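Local atomic coordinates of malate dehydrogenase (Naegleria fowleri, PDB entry 6UM4), a protein that probably catalyses the reversible oxidation of malate to oxaloacetate with a nicotinamide dinucleotide as the electron acceptor. Residues I100-A105 / F115-G120; Y364-G369 / A402-L407. All coordinates share one frame; numbering follows the deposited sequence.

Contact 1 of 2, residues I100-A105 / F115-G120; sequences ITVSGA and FRIANG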
ATOM      1  N   ILE A 100       6.978   8.331 -14.262  1.00 23.39           N
ATOM      2  CA  ILE A 100       6.211   9.024 -13.226  1.00 22.45           C
ATOM      3  C   ILE A 100       7.187   9.681 -12.257  1.00 22.36           C
ATOM      4  O   ILE A 100       7.999   8.994 -11.630  1.00 23.04           O
ATOM      5  CB  ILE A 100       5.283   8.066 -12.459  1.00 23.24           C
ATOM      6  CG1 ILE A 100       4.462   7.196 -13.411  1.00 22.13           C
ATOM      7  CG2 ILE A 100       4.346   8.848 -11.547  1.00 21.00           C
ATOM      8  CD1 ILE A 100       4.190   5.787 -12.822  1.00 25.23           C
ATOM      9  N   THR A 101       7.075  10.991 -12.085  1.00 22.17           N
ATOM     10  CA  THR A 101       7.872  11.717 -11.097  1.00 22.14           C
ATOM     11  C   THR A 101       7.067  11.899  -9.814  1.00 21.33           C
ATOM     12  O   THR A 101       5.934  12.375  -9.856  1.00 20.86           O
ATOM     13  CB  THR A 101       8.298  13.088 -11.636  1.00 22.59           C
ATOM     14  OG1 THR A 101       8.970  12.919 -12.889  1.00 23.45           O
ATOM     15  CG2 THR A 101       9.225  13.790 -10.656  1.00 22.76           C
ATOM     16  N   VAL A 102       7.661  11.552  -8.674  1.00 21.27           N
ATOM     17  CA  VAL A 102       7.002  11.703  -7.380  1.00 23.73           C
ATOM     18  C   VAL A 102       7.929  12.504  -6.478  1.00 25.68           C
ATOM     19  O   VAL A 102       9.076  12.102  -6.246  1.00 21.51           O
ATOM     20  CB  VAL A 102       6.645  10.353  -6.726  1.00 20.83           C
ATOM     21  CG1 VAL A 102       5.962  10.593  -5.381  1.00 19.89           C
ATOM     22  CG2 VAL A 102       5.742   9.519  -7.636  1.00 20.44           C
ATOM     23  N   SER A 103       7.444  13.645  -5.990  1.00 24.49           N
ATOM     24  CA  SER A 103       8.183  14.434  -5.020  1.00 21.13           C
ATOM     25  C   SER A 103       7.814  13.980  -3.606  1.00 22.99           C
ATOM     26  O   SER A 103       6.935  13.140  -3.406  1.00 21.50           O
ATOM     27  CB  SER A 103       7.907  15.928  -5.224  1.00 21.25           C
ATOM     28  OG  SER A 103       6.569  16.238  -4.864  1.00 20.65           O
ATOM     29  N   GLY A 104       8.533  14.504  -2.622  1.00 23.52           N
ATOM     30  CA  GLY A 104       8.313  14.056  -1.251  1.00 24.36           C
ATOM     31  C   GLY A 104       8.372  12.554  -1.092  1.00 24.97           C
ATOM     32  O   GLY A 104       7.630  11.982  -0.283  1.00 22.45           O
ATOM     33  N   ALA A 105       9.252  11.898  -1.852  1.00 22.64           N
ATOM     34  CA  ALA A 105       9.217  10.447  -2.014  1.00 23.43           C
ATOM     35  C   ALA A 105       9.653   9.668  -0.774  1.00 21.75           C
ATOM     36  O   ALA A 105       9.537   8.445  -0.770  1.00 22.10           O
ATOM     37  CB  ALA A 105      10.080  10.037  -3.208  1.00 21.84           C
ATOM     38  N   PHE A 115       4.312   1.697  -3.840  1.00 22.82           N
ATOM     39  CA  PHE A 115       4.071   0.270  -4.048  1.00 21.11           C
ATOM     40  C   PHE A 115       2.784   0.026  -4.832  1.00 22.88           C
ATOM     41  O   PHE A 115       2.706  -0.944  -5.594  1.00 27.10           O
ATOM     42  CB  PHE A 115       4.030  -0.496  -2.703  1.00 23.14           C
ATOM     43  CG  PHE A 115       5.391  -0.754  -2.090  1.00 21.94           C
ATOM     44  CD1 PHE A 115       6.000  -1.986  -2.217  1.00 25.09           C
ATOM     45  CD2 PHE A 115       6.062   0.254  -1.404  1.00 21.83           C
ATOM     46  CE1 PHE A 115       7.256  -2.221  -1.671  1.00 31.79           C
ATOM     47  CE2 PHE A 115       7.304   0.042  -0.867  1.00 23.02           C
ATOM     48  CZ  PHE A 115       7.913  -1.205  -0.998  1.00 29.46           C
ATOM     49  N   ARG A 116       1.789   0.901  -4.695  1.00 20.82           N
ATOM     50  CA  ARG A 116       0.547   0.781  -5.446  1.00 21.75           C
ATOM     51  C   ARG A 116       0.648   1.455  -6.809  1.00 31.25           C
ATOM     52  O   ARG A 116      -0.314   1.435  -7.588  1.00 32.60           O
ATOM     53  CB  ARG A 116      -0.630   1.360  -4.629  1.00 19.44           C
ATOM     54  CG  ARG A 116      -0.847   0.558  -3.334  1.00 21.51           C
ATOM     55  CD  ARG A 116      -1.959   1.123  -2.471  1.00 24.16           C
ATOM     56  NE  ARG A 116      -3.250   0.897  -3.107  1.00 22.78           N
ATOM     57  CZ  ARG A 116      -4.403   1.386  -2.658  1.00 24.66           C
ATOM     58  NH1 ARG A 116      -4.428   2.144  -1.573  1.00 18.43           N
ATOM     59  NH2 ARG A 116      -5.523   1.121  -3.307  1.00 18.79           N
ATOM     60  N   ILE A 117       1.794   2.050  -7.108  1.00 20.25           N
ATOM     61  CA  ILE A 117       2.172   2.306  -8.492  1.00 21.93           C
ATOM     62  C   ILE A 117       2.947   1.122  -9.067  1.00 24.46           C
ATOM     63  O   ILE A 117       2.611   0.587 -10.128  1.00 22.21           O
ATOM     64  CB  ILE A 117       2.992   3.609  -8.581  1.00 20.51           C
ATOM     65  CG1 ILE A 117       2.143   4.817  -8.181  1.00 20.35           C
ATOM     66  CG2 ILE A 117       3.515   3.835 -10.000  1.00 21.08           C
ATOM     67  CD1 ILE A 117       3.005   6.046  -8.013  1.00 19.76           C
ATOM     68  N   ALA A 118       3.964   0.662  -8.339  1.00 23.47           N
ATOM     69  CA  ALA A 118       4.832  -0.389  -8.867  1.00 26.30           C
ATOM     70  C   ALA A 118       4.064  -1.673  -9.123  1.00 26.53           C
ATOM     71  O   ALA A 118       4.437  -2.447 -10.010  1.00 23.94           O
ATOM     72  CB  ALA A 118       5.994  -0.638  -7.908  1.00 22.96           C
ATOM     73  N   ASN A 119       2.980  -1.910  -8.377  1.00 22.61           N
ATOM     74  CA  ASN A 119       2.230  -3.150  -8.541  1.00 23.09           C
ATOM     75  C   ASN A 119       1.352  -3.144  -9.777  1.00 23.30           C
ATOM     76  O   ASN A 119       0.749  -4.178 -10.089  1.00 27.73           O
ATOM     77  CB  ASN A 119       1.373  -3.438  -7.276  1.00 29.23           C
ATOM     78  CG  ASN A 119       0.226  -2.431  -7.076  1.00 32.66           C
ATOM     79  OD1 ASN A 119       0.176  -1.411  -7.755  1.00 34.93           O
ATOM     80  ND2 ASN A 119      -0.667  -2.696  -6.099  1.00 21.48           N
ATOM     81  N   GLY A 120       1.293  -2.029 -10.502  1.00 22.99           N
ATOM     82  CA  GLY A 120       0.430  -1.900 -11.660  1.00 23.25           C
ATOM     83  C   GLY A 120      -0.984  -1.410 -11.375  1.00 25.81           C
ATOM     84  O   GLY A 120      -1.785  -1.313 -12.314  1.00 26.61           O
TER
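I100 meets I117 where the first strand of the Rossmann-type dinucleotide-binding domain lies under its first helix, the opening half of a beta-alpha-beta unit completed by strand 129-134. The end methyl CD1 of I100 presses on the branch methyl CG2 of I117 at 3.5 Å, closer than usual for two carbons, and the two side chains pass in opposite directions. With CG1 of I117 beside the backbone N (chi1 -65°), the CG2 methyl stands anti to that N and meets I100, while CG1 carries CD1 toward V102. T101, the next residue, turns to the opposite side of the sheet, where its hydroxyl bonds to A170 O. V102 comes back to the helix side and its packing is shared with L113 and L114 of the same helix. S103 OG bonds to G181 N, and G104, with positive phi, enters the glycine-rich turn that in this family runs beside the coenzyme. Just past the helix end, G120 leaves helical angles with positive phi. R116 forms salt bridges with E121 and D337, near the second subunit. The looser end of the apolar seam is V102 CG2, 4.4 Å from I117 CD1.

Contact 2 of 2, residues Y364-G369 / A402-L407; sequences YGIPRG and ASVKEL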
ATOM      1  N   TYR A 364     -20.593  26.592 -13.886  1.00 27.72           N
ATOM      2  CA  TYR A 364     -21.527  26.994 -12.833  1.00 27.87           C
ATOM      3  C   TYR A 364     -21.282  28.433 -12.354  1.00 28.37           C
ATOM      4  O   TYR A 364     -21.572  28.786 -11.209  1.00 30.93           O
ATOM      5  CB  TYR A 364     -21.500  25.974 -11.681  1.00 26.77           C
ATOM      6  CG  TYR A 364     -22.034  24.648 -12.184  1.00 26.62           C
ATOM      7  CD1 TYR A 364     -23.401  24.463 -12.366  1.00 33.59           C
ATOM      8  CD2 TYR A 364     -21.185  23.617 -12.545  1.00 25.88           C
ATOM      9  CE1 TYR A 364     -23.911  23.282 -12.868  1.00 28.96           C
ATOM     10  CE2 TYR A 364     -21.681  22.425 -13.052  1.00 25.90           C
ATOM     11  CZ  TYR A 364     -23.047  22.264 -13.204  1.00 26.67           C
ATOM     12  OH  TYR A 364     -23.565  21.094 -13.717  1.00 26.83           O
ATOM     13  N   GLY A 365     -20.721  29.272 -13.224  1.00 30.45           N
ATOM     14  CA  GLY A 365     -20.458  30.659 -12.894  1.00 29.67           C
ATOM     15  C   GLY A 365     -19.281  30.894 -11.980  1.00 29.03           C
ATOM     16  O   GLY A 365     -19.085  32.028 -11.527  1.00 29.45           O
ATOM     17  N   ILE A 366     -18.466  29.874 -11.739  1.00 27.74           N
ATOM     18  CA  ILE A 366     -17.321  29.973 -10.823  1.00 27.00           C
ATOM     19  C   ILE A 366     -16.277  30.916 -11.413  1.00 27.52           C
ATOM     20  O   ILE A 366     -16.009  30.850 -12.623  1.00 27.89           O
ATOM     21  CB  ILE A 366     -16.742  28.576 -10.563  1.00 25.78           C
ATOM     22  CG1 ILE A 366     -17.746  27.745  -9.760  1.00 25.36           C
ATOM     23  CG2 ILE A 366     -15.429  28.644  -9.826  1.00 25.15           C
ATOM     24  CD1 ILE A 366     -17.394  26.248  -9.693  1.00 24.35           C
ATOM     25  N   PRO A 367     -15.704  31.832 -10.632  1.00 27.72           N
ATOM     26  CA  PRO A 367     -14.704  32.755 -11.186  1.00 28.34           C
ATOM     27  C   PRO A 367     -13.539  32.011 -11.833  1.00 31.67           C
ATOM     28  O   PRO A 367     -13.095  30.968 -11.348  1.00 28.75           O
ATOM     29  CB  PRO A 367     -14.240  33.553  -9.964  1.00 28.45           C
ATOM     30  CG  PRO A 367     -15.420  33.494  -9.009  1.00 31.24           C
ATOM     31  CD  PRO A 367     -16.020  32.127  -9.222  1.00 27.61           C
ATOM     32  N   ARG A 368     -13.048  32.564 -12.936  1.00 28.47           N
ATOM     33  CA  ARG A 368     -11.937  31.995 -13.686  1.00 29.48           C
ATOM     34  C   ARG A 368     -10.611  32.267 -12.971  1.00 27.80           C
ATOM     35  O   ARG A 368     -10.482  33.169 -12.142  1.00 31.63           O
ATOM     36  CB  ARG A 368     -11.913  32.582 -15.113  1.00 32.55           C
ATOM     37  CG  ARG A 368     -13.300  32.568 -15.805  1.00 41.28           C
ATOM     38  CD  ARG A 368     -13.321  33.206 -17.197  1.00 53.53           C
ATOM     39  NE  ARG A 368     -12.864  32.290 -18.247  1.00 61.09           N
ATOM     40  CZ  ARG A 368     -13.647  31.747 -19.179  1.00 59.10           C
ATOM     41  NH1 ARG A 368     -13.130  30.924 -20.088  1.00 47.93           N
ATOM     42  NH2 ARG A 368     -14.947  32.030 -19.209  1.00 61.17           N
ATOM     43  N   GLY A 369      -9.612  31.472 -13.303  1.00 31.96           N
ATOM     44  CA  GLY A 369      -8.292  31.690 -12.754  1.00 33.20           C
ATOM     45  C   GLY A 369      -8.034  31.028 -11.409  1.00 31.03           C
ATOM     46  O   GLY A 369      -6.909  31.120 -10.901  1.00 28.63           O
ATOM     47  N   ALA A 402     -18.748  30.449  -0.421  1.00 26.63           N
ATOM     48  CA  ALA A 402     -17.820  30.580   0.699  1.00 26.56           C
ATOM     49  C   ALA A 402     -16.452  29.999   0.357  1.00 25.63           C
ATOM     50  O   ALA A 402     -15.413  30.536   0.762  1.00 25.81           O
ATOM     51  CB  ALA A 402     -18.394  29.890   1.941  1.00 26.52           C
ATOM     52  N   SER A 403     -16.429  28.884  -0.362  1.00 24.73           N
ATOM     53  CA  SER A 403     -15.143  28.279  -0.670  1.00 23.92           C
ATOM     54  C   SER A 403     -14.459  29.048  -1.798  1.00 25.36           C
ATOM     55  O   SER A 403     -13.239  29.245  -1.772  1.00 27.45           O
ATOM     56  CB  SER A 403     -15.334  26.803  -1.015  1.00 23.56           C
ATOM     57  OG  SER A 403     -14.215  26.009  -0.592  1.00 22.94           O
ATOM     58  N   VAL A 404     -15.236  29.512  -2.779  1.00 24.63           N
ATOM     59  CA  VAL A 404     -14.677  30.371  -3.822  1.00 25.10           C
ATOM     60  C   VAL A 404     -14.042  31.609  -3.205  1.00 25.88           C
ATOM     61  O   VAL A 404     -12.914  31.987  -3.548  1.00 28.57           O
ATOM     62  CB  VAL A 404     -15.772  30.726  -4.841  1.00 25.71           C
ATOM     63  CG1 VAL A 404     -15.353  31.919  -5.692  1.00 26.57           C
ATOM     64  CG2 VAL A 404     -16.051  29.513  -5.717  1.00 27.00           C
ATOM     65  N   LYS A 405     -14.718  32.206  -2.224  1.00 26.55           N
ATOM     66  CA  LYS A 405     -14.161  33.351  -1.521  1.00 27.42           C
ATOM     67  C   LYS A 405     -12.800  33.020  -0.918  1.00 26.93           C
ATOM     68  O   LYS A 405     -11.876  33.836  -0.965  1.00 27.47           O
ATOM     69  CB  LYS A 405     -15.139  33.813  -0.447  1.00 29.87           C
ATOM     70  CG  LYS A 405     -14.759  35.088   0.276  1.00 31.90           C
ATOM     71  CD  LYS A 405     -15.881  35.490   1.239  1.00 34.51           C
ATOM     72  CE  LYS A 405     -15.595  36.829   1.895  1.00 42.45           C
ATOM     73  NZ  LYS A 405     -14.404  36.750   2.777  1.00 50.24           N
ATOM     74  N   GLU A 406     -12.662  31.839  -0.323  1.00 26.02           N
ATOM     75  CA  GLU A 406     -11.376  31.483   0.255  1.00 25.64           C
ATOM     76  C   GLU A 406     -10.325  31.288  -0.821  1.00 25.19           C
ATOM     77  O   GLU A 406      -9.179  31.718  -0.666  1.00 25.46           O
ATOM     78  CB  GLU A 406     -11.507  30.216   1.084  1.00 24.85           C
ATOM     79  CG  GLU A 406     -10.229  29.854   1.764  1.00 24.61           C
ATOM     80  CD  GLU A 406     -10.360  28.572   2.536  1.00 27.67           C
ATOM     81  OE1 GLU A 406     -10.757  27.546   1.937  1.00 23.11           O
ATOM     82  OE2 GLU A 406     -10.081  28.611   3.747  1.00 28.77           O
ATOM     83  N   LEU A 407     -10.705  30.648  -1.926  1.00 24.62           N
ATOM     84  CA  LEU A 407      -9.773  30.451  -3.026  1.00 24.32           C
ATOM     85  C   LEU A 407      -9.313  31.787  -3.595  1.00 25.29           C
ATOM     86  O   LEU A 407      -8.130  31.968  -3.904  1.00 29.26           O
ATOM     87  CB  LEU A 407     -10.440  29.605  -4.113  1.00 25.89           C
ATOM     88  CG  LEU A 407     -10.600  28.109  -3.823  1.00 26.31           C
ATOM     89  CD1 LEU A 407     -11.599  27.465  -4.778  1.00 26.68           C
ATOM     90  CD2 LEU A 407      -9.237  27.411  -3.931  1.00 26.87           C
TER
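P367 and V404 point toward each other, and V404 is the one helix residue through which 402-407 touches the 364-369 loop. Its CG1 methyl meets the CG-CD edge of the proline ring, 3.6 Å from P367 CD and 3.7 Å from P367 CG, so one methyl sits against two ring carbons. CG1 lies anti to the backbone N (chi1 163°), and this leaves the second methyl, V404 CG2, beside that N and 4.2 Å from I366 CG2 in a lighter contact. Two neighbouring loop residues are thus divided between the two branches of one valine. In the next shell, I366 continues inward onto C372 and M374 of strand 371-380, and L407, one turn along the helix from V404, also packs on C372. The loop backbone is held by S360, whose OG bonds to P367 O, and by K411, whose NZ reaches G369 O from farther along the helix. On another side of that helix, S403 OG bonds to T283 and N279, while E406 OE1 gathers N279, S281 and T283. A helix lying over an antiparallel sheet and its connecting loop in this way belongs to the alpha/beta C-terminal domain of the lactate/malate dehydrogenase family.

How the contacts relate
The two contacts illustrate how similar apolar chemistry serves different parts of a two-domain dehydrogenase. Both rest on three side chains, with one helix residue meeting two from a strand or loop, and both bury about the same surface. Contact 1 is wholly buried and joins a strand and helix close in sequence, within the coenzyme domain; its helix segment also reaches the second subunit through neighbouring residues. Contact 2 spans a longer piece of chain to join a loop to the late helix 394-414; it is also buried, though its proline is partly exposed, and no other chain of the assembly touches its segments. They share no element and lie on opposite sides of the chain's centre. The centres of contact 1 and contact 2 are about 32 Å apart, and their nearest atoms about 19 Å.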